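Local coordinates for protein phosphoinositol-specific phospholipase C (Pseudomonas sp., PDB 5FYP) that probably cleaves the phosphodiester bond of phosphoinositides in a calcium-dependent reaction, separating the inositol phosphate headgroup from diacylglycerol, at residues I114-K120 with V184-H190; L154-I158 with L169-P175; H190-L196 with I211-T215. One frame throughout, in Å; residues are numbered along the deposited sequence.

Interaction 1: I114-K120 with V184-H190. With CA (calcium ion), chain I.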
# COMPACT_ATOMS: atom_id res chain seq x y z
N ILE A 114 1.83 -6.34 -7.27
CA ILE A 114 2.69 -5.41 -6.53
C ILE A 114 1.82 -4.48 -5.70
O ILE A 114 0.86 -3.93 -6.23
CB ILE A 114 3.54 -4.59 -7.49
CG1 ILE A 114 4.49 -5.48 -8.27
CG2 ILE A 114 4.28 -3.47 -6.76
CD1 ILE A 114 5.08 -4.82 -9.50
N THR A 115 2.17 -4.32 -4.44
CA THR A 115 1.49 -3.39 -3.56
C THR A 115 2.45 -2.25 -3.24
O THR A 115 3.58 -2.48 -2.81
CB THR A 115 1.01 -4.08 -2.28
OG1 THR A 115 0.11 -5.14 -2.62
CG2 THR A 115 0.25 -3.13 -1.37
N LEU A 116 2.00 -1.02 -3.47
CA LEU A 116 2.79 0.19 -3.20
C LEU A 116 2.13 0.99 -2.10
O LEU A 116 1.01 1.48 -2.26
CB LEU A 116 2.91 1.08 -4.42
CG LEU A 116 3.51 0.56 -5.66
CD1 LEU A 116 3.65 1.68 -6.69
CD2 LEU A 116 4.88 -0.06 -5.39
N ILE A 117 2.84 1.12 -0.99
CA ILE A 117 2.39 1.93 0.13
C ILE A 117 2.85 3.36 -0.13
O ILE A 117 4.03 3.65 -0.23
CB ILE A 117 3.02 1.41 1.46
CG1 ILE A 117 2.77 -0.12 1.65
CG2 ILE A 117 2.59 2.25 2.66
CD1 ILE A 117 1.33 -0.56 1.67
N LEU A 118 1.87 4.25 -0.28
CA LEU A 118 2.09 5.66 -0.57
C LEU A 118 1.83 6.42 0.72
O LEU A 118 0.67 6.65 1.10
CB LEU A 118 1.20 6.10 -1.73
CG LEU A 118 1.35 5.26 -3.00
CD1 LEU A 118 0.36 5.72 -4.05
CD2 LEU A 118 2.76 5.27 -3.54
N ASP A 119 2.92 6.75 1.41
CA ASP A 119 2.87 7.34 2.74
C ASP A 119 2.95 8.87 2.58
O ASP A 119 3.99 9.45 2.31
CB ASP A 119 4.01 6.80 3.58
CG ASP A 119 3.94 7.14 5.05
OD1 ASP A 119 2.89 7.69 5.47
OD2 ASP A 119 4.94 6.82 5.77
N LYS A 120 1.76 9.49 2.64
CA LYS A 120 1.60 10.90 2.38
C LYS A 120 2.07 11.71 3.59
O LYS A 120 1.65 11.43 4.70
CB LYS A 120 0.14 11.21 2.08
CG LYS A 120 -0.06 12.62 1.56
CD LYS A 120 -1.50 12.93 1.17
CE LYS A 120 -1.67 14.04 0.19
NZ LYS A 120 -0.78 15.20 0.34
N VAL A 184 -1.18 -3.94 -9.99
CA VAL A 184 -0.61 -3.02 -8.99
C VAL A 184 -1.74 -2.51 -8.10
O VAL A 184 -2.78 -2.10 -8.58
CB VAL A 184 0.09 -1.85 -9.68
CG1 VAL A 184 0.56 -0.81 -8.69
CG2 VAL A 184 1.27 -2.34 -10.53
N LEU A 185 -1.51 -2.60 -6.79
CA LEU A 185 -2.42 -2.09 -5.76
C LEU A 185 -1.75 -0.93 -5.06
O LEU A 185 -0.63 -1.07 -4.60
CB LEU A 185 -2.76 -3.17 -4.71
CG LEU A 185 -3.69 -4.29 -5.13
CD1 LEU A 185 -3.06 -5.24 -6.13
CD2 LEU A 185 -4.17 -5.06 -3.93
N LEU A 186 -2.43 0.20 -5.00
CA LEU A 186 -1.92 1.39 -4.36
C LEU A 186 -2.62 1.59 -3.01
O LEU A 186 -3.84 1.42 -2.93
CB LEU A 186 -2.17 2.59 -5.23
CG LEU A 186 -1.59 2.49 -6.64
CD1 LEU A 186 -1.96 3.71 -7.45
CD2 LEU A 186 -0.09 2.28 -6.63
N VAL A 187 -1.84 1.99 -2.00
CA VAL A 187 -2.38 2.11 -0.64
C VAL A 187 -1.98 3.47 -0.11
O VAL A 187 -0.82 3.85 -0.20
CB VAL A 187 -1.79 1.01 0.24
CG1 VAL A 187 -2.41 1.08 1.65
CG2 VAL A 187 -1.98 -0.38 -0.38
N LEU A 188 -2.91 4.20 0.48
CA LEU A 188 -2.64 5.51 1.08
C LEU A 188 -2.47 5.37 2.59
O LEU A 188 -3.32 4.79 3.28
CB LEU A 188 -3.78 6.46 0.78
CG LEU A 188 -3.58 7.90 1.22
CD1 LEU A 188 -2.42 8.56 0.47
CD2 LEU A 188 -4.86 8.69 1.04
N ASN A 189 -1.36 5.91 3.10
CA ASN A 189 -1.14 6.08 4.53
C ASN A 189 -0.93 7.57 4.80
O ASN A 189 -0.53 8.33 3.91
CB ASN A 189 0.07 5.29 5.05
CG ASN A 189 -0.06 3.78 5.01
OD1 ASN A 189 -1.14 3.17 4.79
ND2 ASN A 189 1.01 3.16 5.29
N HIS A 190 -1.11 7.95 6.06
CA HIS A 190 -0.81 9.29 6.57
C HIS A 190 -0.80 9.18 8.09
O HIS A 190 -1.43 8.28 8.63
CB HIS A 190 -1.88 10.31 6.08
CG HIS A 190 -1.53 11.75 6.31
ND1 HIS A 190 -1.64 12.36 7.54
CD2 HIS A 190 -1.06 12.69 5.46
CE1 HIS A 190 -1.24 13.60 7.44
NE2 HIS A 190 -0.86 13.83 6.19
CA CA I . 7.07 5.74 5.34
O HOH W 1 7.06 4.77 7.54
O HOH W 2 8.16 7.32 6.81
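Leu-116 and Leu-186 lie side by side on parallel strands 114-120 and 184-189, whose axes approach to 4.7 Å at an angle of 19°. Six backbone hydrogen bonds establish the pairing, from Leu-185 N to Ile-114 O at one end to Lys-120 N to Asn-189 O at the other; the shortest joins Leu-118 N to Val-187 O at 2.7 Å. On one face Leu-116 CD1 meets Leu-186 CD2 at 3.8 Å. On the other, Ile-117 CD1 meets Val-187 CB at 3.8 Å. That second face also carries Asp-119, whose CB is 3.7 Å and CG 3.4 Å from the calcium ion. With CG anti to the backbone N (chi1 -170°), its two oxygens take different partners: OD1 passes Asn-189 CB at 3.7 Å, whereas OD2 binds calcium at 2.4 Å and is hydrogen-bonded to Lys-121. Asn-27, Glu-48, Asp-50 and two waters share the metal, placing the site at the C-terminal strand ends, as in TIM-barrel enzymes. Strand 46-52 bonds to the other edge of 114-120 through Thr-115 and Ile-117. Helix 133-144 packs on the Leu-116 face through Phe-136, Val-140 and Phe-144, and helix 193-203 meets Leu-188.

Interaction 2: L154-I158 with L169-P175; sequences LATHI and LKGKSWP
Leu-154 lays its CD2 methyl over one face of the Trp-174 indole, a CH-pi contact 3.5 Å from that CD2 to the centroid of the six-membered ring and 17° off the normal. The contact lies in the helical connection between the neighbouring parallel strands 114-120 and 184-189 of the TIM-barrel fold, where residues 154-158 of helix 151-158 rest on the loop that follows helix 165-168. Leu-154 reaches the indole because its CG stands anti to the backbone N (chi1 179°). Its second methyl, CD1, lies 3.7 Å from Trp-174 CD2, so both branches of the leucine press on the ring system, and its CD2 also meets Leu-169 CD2 at 4.0 Å, tip to tip. One helical turn on, His-157 forms a second CH-pi contact: Pro-175 CG sits over the centre of the imidazole, 3.7 Å from the His-157 ring centroid and only 9° off the normal. The edge of that imidazole faces a carbonyl, with Ser-173 O near the ring plane, 3.2 Å from His-157 CD2. Ile-158 closes the other flank, its CD1 crossing Leu-169 CD2 at 3.9 Å and its CG2 resting 4.0 Å from Lys-172 CB. Farther out, Leu-165 of helix 165-168 backs both Leu-154 and Ile-158. The indole is fixed by a bond from Trp-174 NE1 to Ser-256 O, and Asn-18 OD1 takes the Trp-174 backbone N-H. The loop itself starts with a type II beta turn, Leu-169 to Lys-172, in which Gly-171 holds a positive phi that would push a CB against the preceding carbonyl oxygen; the turn is closed by Lys-172 N donating to Leu-169 O at 2.9 Å.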
# COMPACT_ATOMS: atom_id res chain seq x y z
N LEU A 154 -12.40 -4.59 -6.07
CA LEU A 154 -12.60 -5.52 -4.98
C LEU A 154 -14.07 -5.63 -4.62
O LEU A 154 -14.60 -6.71 -4.39
CB LEU A 154 -11.77 -5.10 -3.79
CG LEU A 154 -11.91 -6.00 -2.55
CD1 LEU A 154 -11.50 -7.43 -2.80
CD2 LEU A 154 -11.12 -5.38 -1.42
N ALA A 155 -14.74 -4.49 -4.57
CA ALA A 155 -16.17 -4.44 -4.23
C ALA A 155 -16.99 -5.27 -5.21
O ALA A 155 -17.83 -6.08 -4.81
CB ALA A 155 -16.63 -3.00 -4.18
N THR A 156 -16.74 -5.10 -6.49
CA THR A 156 -17.42 -5.90 -7.48
C THR A 156 -17.12 -7.38 -7.27
O THR A 156 -18.02 -8.22 -7.35
CB THR A 156 -17.01 -5.43 -8.87
OG1 THR A 156 -17.50 -4.10 -9.04
CG2 THR A 156 -17.56 -6.35 -9.96
N HIS A 157 -15.87 -7.73 -6.99
CA HIS A 157 -15.50 -9.12 -6.77
C HIS A 157 -16.36 -9.78 -5.67
O HIS A 157 -16.78 -10.91 -5.82
CB HIS A 157 -14.03 -9.26 -6.42
CG HIS A 157 -13.61 -10.66 -6.19
ND1 HIS A 157 -13.46 -11.57 -7.21
CD2 HIS A 157 -13.37 -11.33 -5.04
CE1 HIS A 157 -13.09 -12.73 -6.71
NE2 HIS A 157 -13.04 -12.62 -5.39
N ILE A 158 -16.57 -9.06 -4.58
CA ILE A 158 -17.32 -9.61 -3.44
C ILE A 158 -18.82 -9.29 -3.47
O ILE A 158 -19.56 -9.65 -2.57
CB ILE A 158 -16.73 -9.18 -2.08
CG1 ILE A 158 -16.94 -7.69 -1.78
CG2 ILE A 158 -15.26 -9.57 -2.00
CD1 ILE A 158 -16.82 -7.35 -0.32
N LEU A 169 -16.51 -7.18 3.57
CA LEU A 169 -15.36 -8.07 3.39
C LEU A 169 -15.30 -9.21 4.39
O LEU A 169 -14.66 -10.21 4.10
CB LEU A 169 -14.05 -7.30 3.43
CG LEU A 169 -13.72 -6.60 2.10
CD1 LEU A 169 -12.67 -5.52 2.31
CD2 LEU A 169 -13.23 -7.60 1.09
N LYS A 170 -15.93 -9.06 5.55
CA LYS A 170 -15.87 -10.11 6.55
C LYS A 170 -16.46 -11.40 5.98
O LYS A 170 -17.58 -11.43 5.50
CB LYS A 170 -16.62 -9.67 7.80
CG LYS A 170 -16.48 -10.64 8.96
CD LYS A 170 -17.37 -10.19 10.13
CE LYS A 170 -18.81 -10.59 9.76
NZ LYS A 170 -19.74 -10.64 10.85
N GLY A 171 -15.68 -12.45 6.03
CA GLY A 171 -16.12 -13.76 5.51
C GLY A 171 -15.90 -13.93 4.02
O GLY A 171 -16.25 -14.96 3.48
N LYS A 172 -15.26 -12.95 3.39
CA LYS A 172 -15.07 -13.01 1.93
C LYS A 172 -13.59 -13.12 1.57
O LYS A 172 -12.67 -12.70 2.25
CB LYS A 172 -15.73 -11.79 1.26
CG LYS A 172 -17.30 -11.79 1.27
CD LYS A 172 -17.88 -12.51 0.05
CE LYS A 172 -19.37 -12.41 -0.17
NZ LYS A 172 -20.17 -12.29 1.06
N SER A 173 -13.37 -13.68 0.40
CA SER A 173 -12.03 -13.82 -0.18
C SER A 173 -11.79 -12.76 -1.24
O SER A 173 -12.62 -12.49 -2.12
CB SER A 173 -11.88 -15.19 -0.84
OG SER A 173 -11.97 -16.20 0.12
N TRP A 174 -10.61 -12.14 -1.17
CA TRP A 174 -10.12 -11.34 -2.30
C TRP A 174 -9.85 -12.26 -3.49
O TRP A 174 -9.68 -13.47 -3.33
CB TRP A 174 -8.82 -10.63 -1.91
CG TRP A 174 -8.97 -9.52 -0.91
CD1 TRP A 174 -9.62 -9.56 0.29
CD2 TRP A 174 -8.39 -8.21 -1.01
NE1 TRP A 174 -9.49 -8.34 0.93
CE2 TRP A 174 -8.74 -7.50 0.17
CE3 TRP A 174 -7.60 -7.55 -1.97
CZ2 TRP A 174 -8.36 -6.20 0.38
CZ3 TRP A 174 -7.22 -6.25 -1.75
CH2 TRP A 174 -7.63 -5.58 -0.59
N PRO A 175 -9.68 -11.67 -4.70
CA PRO A 175 -9.14 -12.47 -5.79
C PRO A 175 -7.80 -13.08 -5.40
O PRO A 175 -7.06 -12.57 -4.54
CB PRO A 175 -8.98 -11.44 -6.93
CG PRO A 175 -9.94 -10.34 -6.57
CD PRO A 175 -9.86 -10.27 -5.08

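Interaction 3: H190-L196 with I211-T215; sequences HSENQKL and ISPVT
Asn-193 and Pro-213 bring their CA atoms to 5.6 Å, and Leu-196 and Ile-211 bring theirs to 6.0 Å, so the first turn of helix 193-203 runs close to the chain leaving strand 210-211. With CG anti to the carbonyl carbon (chi1 -69°), Asn-193 turns its amide to grip one residue of that chain at two points. Its OD1 accepts Val-214 N at 2.8 Å, the donor lying in the carbonyl plane on a lone pair although the N-H is bent to 140°. In return, Asn-193 ND2 donates to Val-214 O at 3.1 Å and 174°, nearly straight, within the plane of its own amide and onto a lone pair of the backbone carbonyl. Both polar groups of Val-214's backbone are thus occupied, and the paired bonds fix the rotation of the amide, which Ser-226 O secures further as a second acceptor for ND2. Cut back to an alanine, this residue would probably leave the N-H and C=O of Val-214 without their mates and the loop freer to shift. Beside the amide, Leu-196 and Ile-211 slide past each other with Leu-196 CG 4.0 Å from Ile-211 CB, while Leu-196 CD2 reaches Ser-212 O at 3.5 Å. At the other end Val-214 CG2 lies 3.6 Å from His-190 O. A water links the two chains, accepting from His-190 N and donating to Ser-212 O at 2.8 Å. His-190 itself is held by Glu-192 N, which donates to ND1 in the ring plane, and by Lys-195 CG over one ring face; Lys-195 NZ in turn forms a salt bridge with Glu-192 OE1. Such a helix start, directly after one parallel strand and packed on the chain leaving the next, belongs to the beta-alpha-beta crossover of TIM-barrel folds.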
# COMPACT_ATOMS: atom_id res chain seq x y z
N HIS A 190 -1.11 7.95 6.06
CA HIS A 190 -0.81 9.29 6.57
C HIS A 190 -0.80 9.18 8.09
O HIS A 190 -1.43 8.28 8.63
CB HIS A 190 -1.88 10.31 6.08
CG HIS A 190 -1.53 11.75 6.31
ND1 HIS A 190 -1.64 12.36 7.54
CD2 HIS A 190 -1.06 12.69 5.46
CE1 HIS A 190 -1.24 13.60 7.44
NE2 HIS A 190 -0.86 13.83 6.19
N SER A 191 -0.11 10.07 8.77
CA SER A 191 -0.18 10.05 10.24
C SER A 191 -1.58 10.34 10.77
O SER A 191 -1.93 9.91 11.87
CB SER A 191 0.83 11.02 10.83
OG SER A 191 0.46 12.35 10.60
N GLU A 192 -2.37 11.08 9.99
CA GLU A 192 -3.72 11.52 10.39
C GLU A 192 -4.76 10.86 9.51
O GLU A 192 -4.81 11.10 8.30
CB GLU A 192 -3.85 13.02 10.24
CG GLU A 192 -2.87 13.82 11.07
CD GLU A 192 -2.83 15.27 10.66
OE1 GLU A 192 -3.85 15.82 10.25
OE2 GLU A 192 -1.78 15.89 10.80
N ASN A 193 -5.63 10.07 10.14
CA ASN A 193 -6.69 9.43 9.37
C ASN A 193 -7.60 10.45 8.69
O ASN A 193 -8.25 10.10 7.69
CB ASN A 193 -7.52 8.52 10.26
CG ASN A 193 -6.76 7.28 10.71
OD1 ASN A 193 -5.76 6.90 10.10
ND2 ASN A 193 -7.26 6.62 11.74
N GLN A 194 -7.68 11.68 9.19
CA GLN A 194 -8.43 12.72 8.53
C GLN A 194 -8.06 12.87 7.05
O GLN A 194 -8.94 13.13 6.23
CB GLN A 194 -8.20 14.06 9.25
CG GLN A 194 -8.85 14.21 10.60
CD GLN A 194 -8.14 13.57 11.78
OE1 GLN A 194 -7.13 12.79 11.66
NE2 GLN A 194 -8.70 13.84 12.97
N LYS A 195 -6.77 12.73 6.71
CA LYS A 195 -6.38 12.89 5.32
C LYS A 195 -6.90 11.76 4.44
O LYS A 195 -7.19 11.97 3.26
CB LYS A 195 -4.86 13.03 5.17
CG LYS A 195 -4.32 14.45 5.32
CD LYS A 195 -4.63 15.14 6.62
CE LYS A 195 -3.93 16.49 6.70
NZ LYS A 195 -4.27 17.25 7.92
N LEU A 196 -7.02 10.56 5.01
CA LEU A 196 -7.62 9.44 4.31
C LEU A 196 -9.12 9.66 4.14
O LEU A 196 -9.68 9.33 3.10
CB LEU A 196 -7.34 8.12 5.04
CG LEU A 196 -5.96 7.50 4.81
CD1 LEU A 196 -4.78 8.39 4.91
CD2 LEU A 196 -5.81 6.30 5.71
N ILE A 211 -7.53 3.19 0.97
CA ILE A 211 -7.13 3.85 2.20
C ILE A 211 -6.85 2.83 3.30
O ILE A 211 -7.54 1.82 3.41
CB ILE A 211 -8.16 4.90 2.66
CG1 ILE A 211 -9.55 4.32 2.94
CG2 ILE A 211 -8.24 6.04 1.65
CD1 ILE A 211 -10.44 5.27 3.71
N SER A 212 -5.80 3.08 4.09
CA SER A 212 -5.43 2.16 5.14
C SER A 212 -5.16 2.94 6.43
O SER A 212 -4.06 3.44 6.63
CB SER A 212 -4.22 1.35 4.74
OG SER A 212 -3.91 0.42 5.76
N PRO A 213 -6.19 3.11 7.26
CA PRO A 213 -6.04 3.99 8.42
C PRO A 213 -5.16 3.42 9.51
O PRO A 213 -5.06 2.21 9.70
CB PRO A 213 -7.48 4.16 8.91
CG PRO A 213 -8.18 2.93 8.45
CD PRO A 213 -7.57 2.62 7.11
N VAL A 214 -4.58 4.34 10.27
CA VAL A 214 -3.91 4.04 11.52
C VAL A 214 -4.94 3.36 12.43
O VAL A 214 -6.04 3.86 12.64
CB VAL A 214 -3.37 5.32 12.19
CG1 VAL A 214 -2.77 5.01 13.55
CG2 VAL A 214 -2.35 6.02 11.29
N THR A 215 -4.54 2.20 12.98
CA THR A 215 -5.46 1.28 13.68
C THR A 215 -4.98 0.98 15.08
O THR A 215 -3.87 0.46 15.22
CB THR A 215 -5.56 0.03 12.82
OG1 THR A 215 -6.11 0.35 11.54
CG2 THR A 215 -6.43 -1.06 13.45
O HOH W 3 -2.43 5.49 7.49

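In the fold
Interaction 1 is central, only 3 Å from the centre of the chain, and the other two abut it. Interaction 2 is nested within the loop that interaction 1 closes; although their centres are 19 Å apart, Leu-185 CD2 meets Trp-174 CZ3 at 3.9 Å, joining the strand to the outlying helix-loop contact. Interaction 3 follows in series, 12 Å from interaction 1 between centres, and shares His-190; Leu-188 O and Ser-212 N, 3.1 Å apart, probably hydrogen-bond, just beyond the end of the adjoining strand 210-211. Interactions 2 and 3 do not touch, their nearest atoms being about 8 Å apart. Of the three, interaction 1 alone holds a calcium ligand, Asp-119.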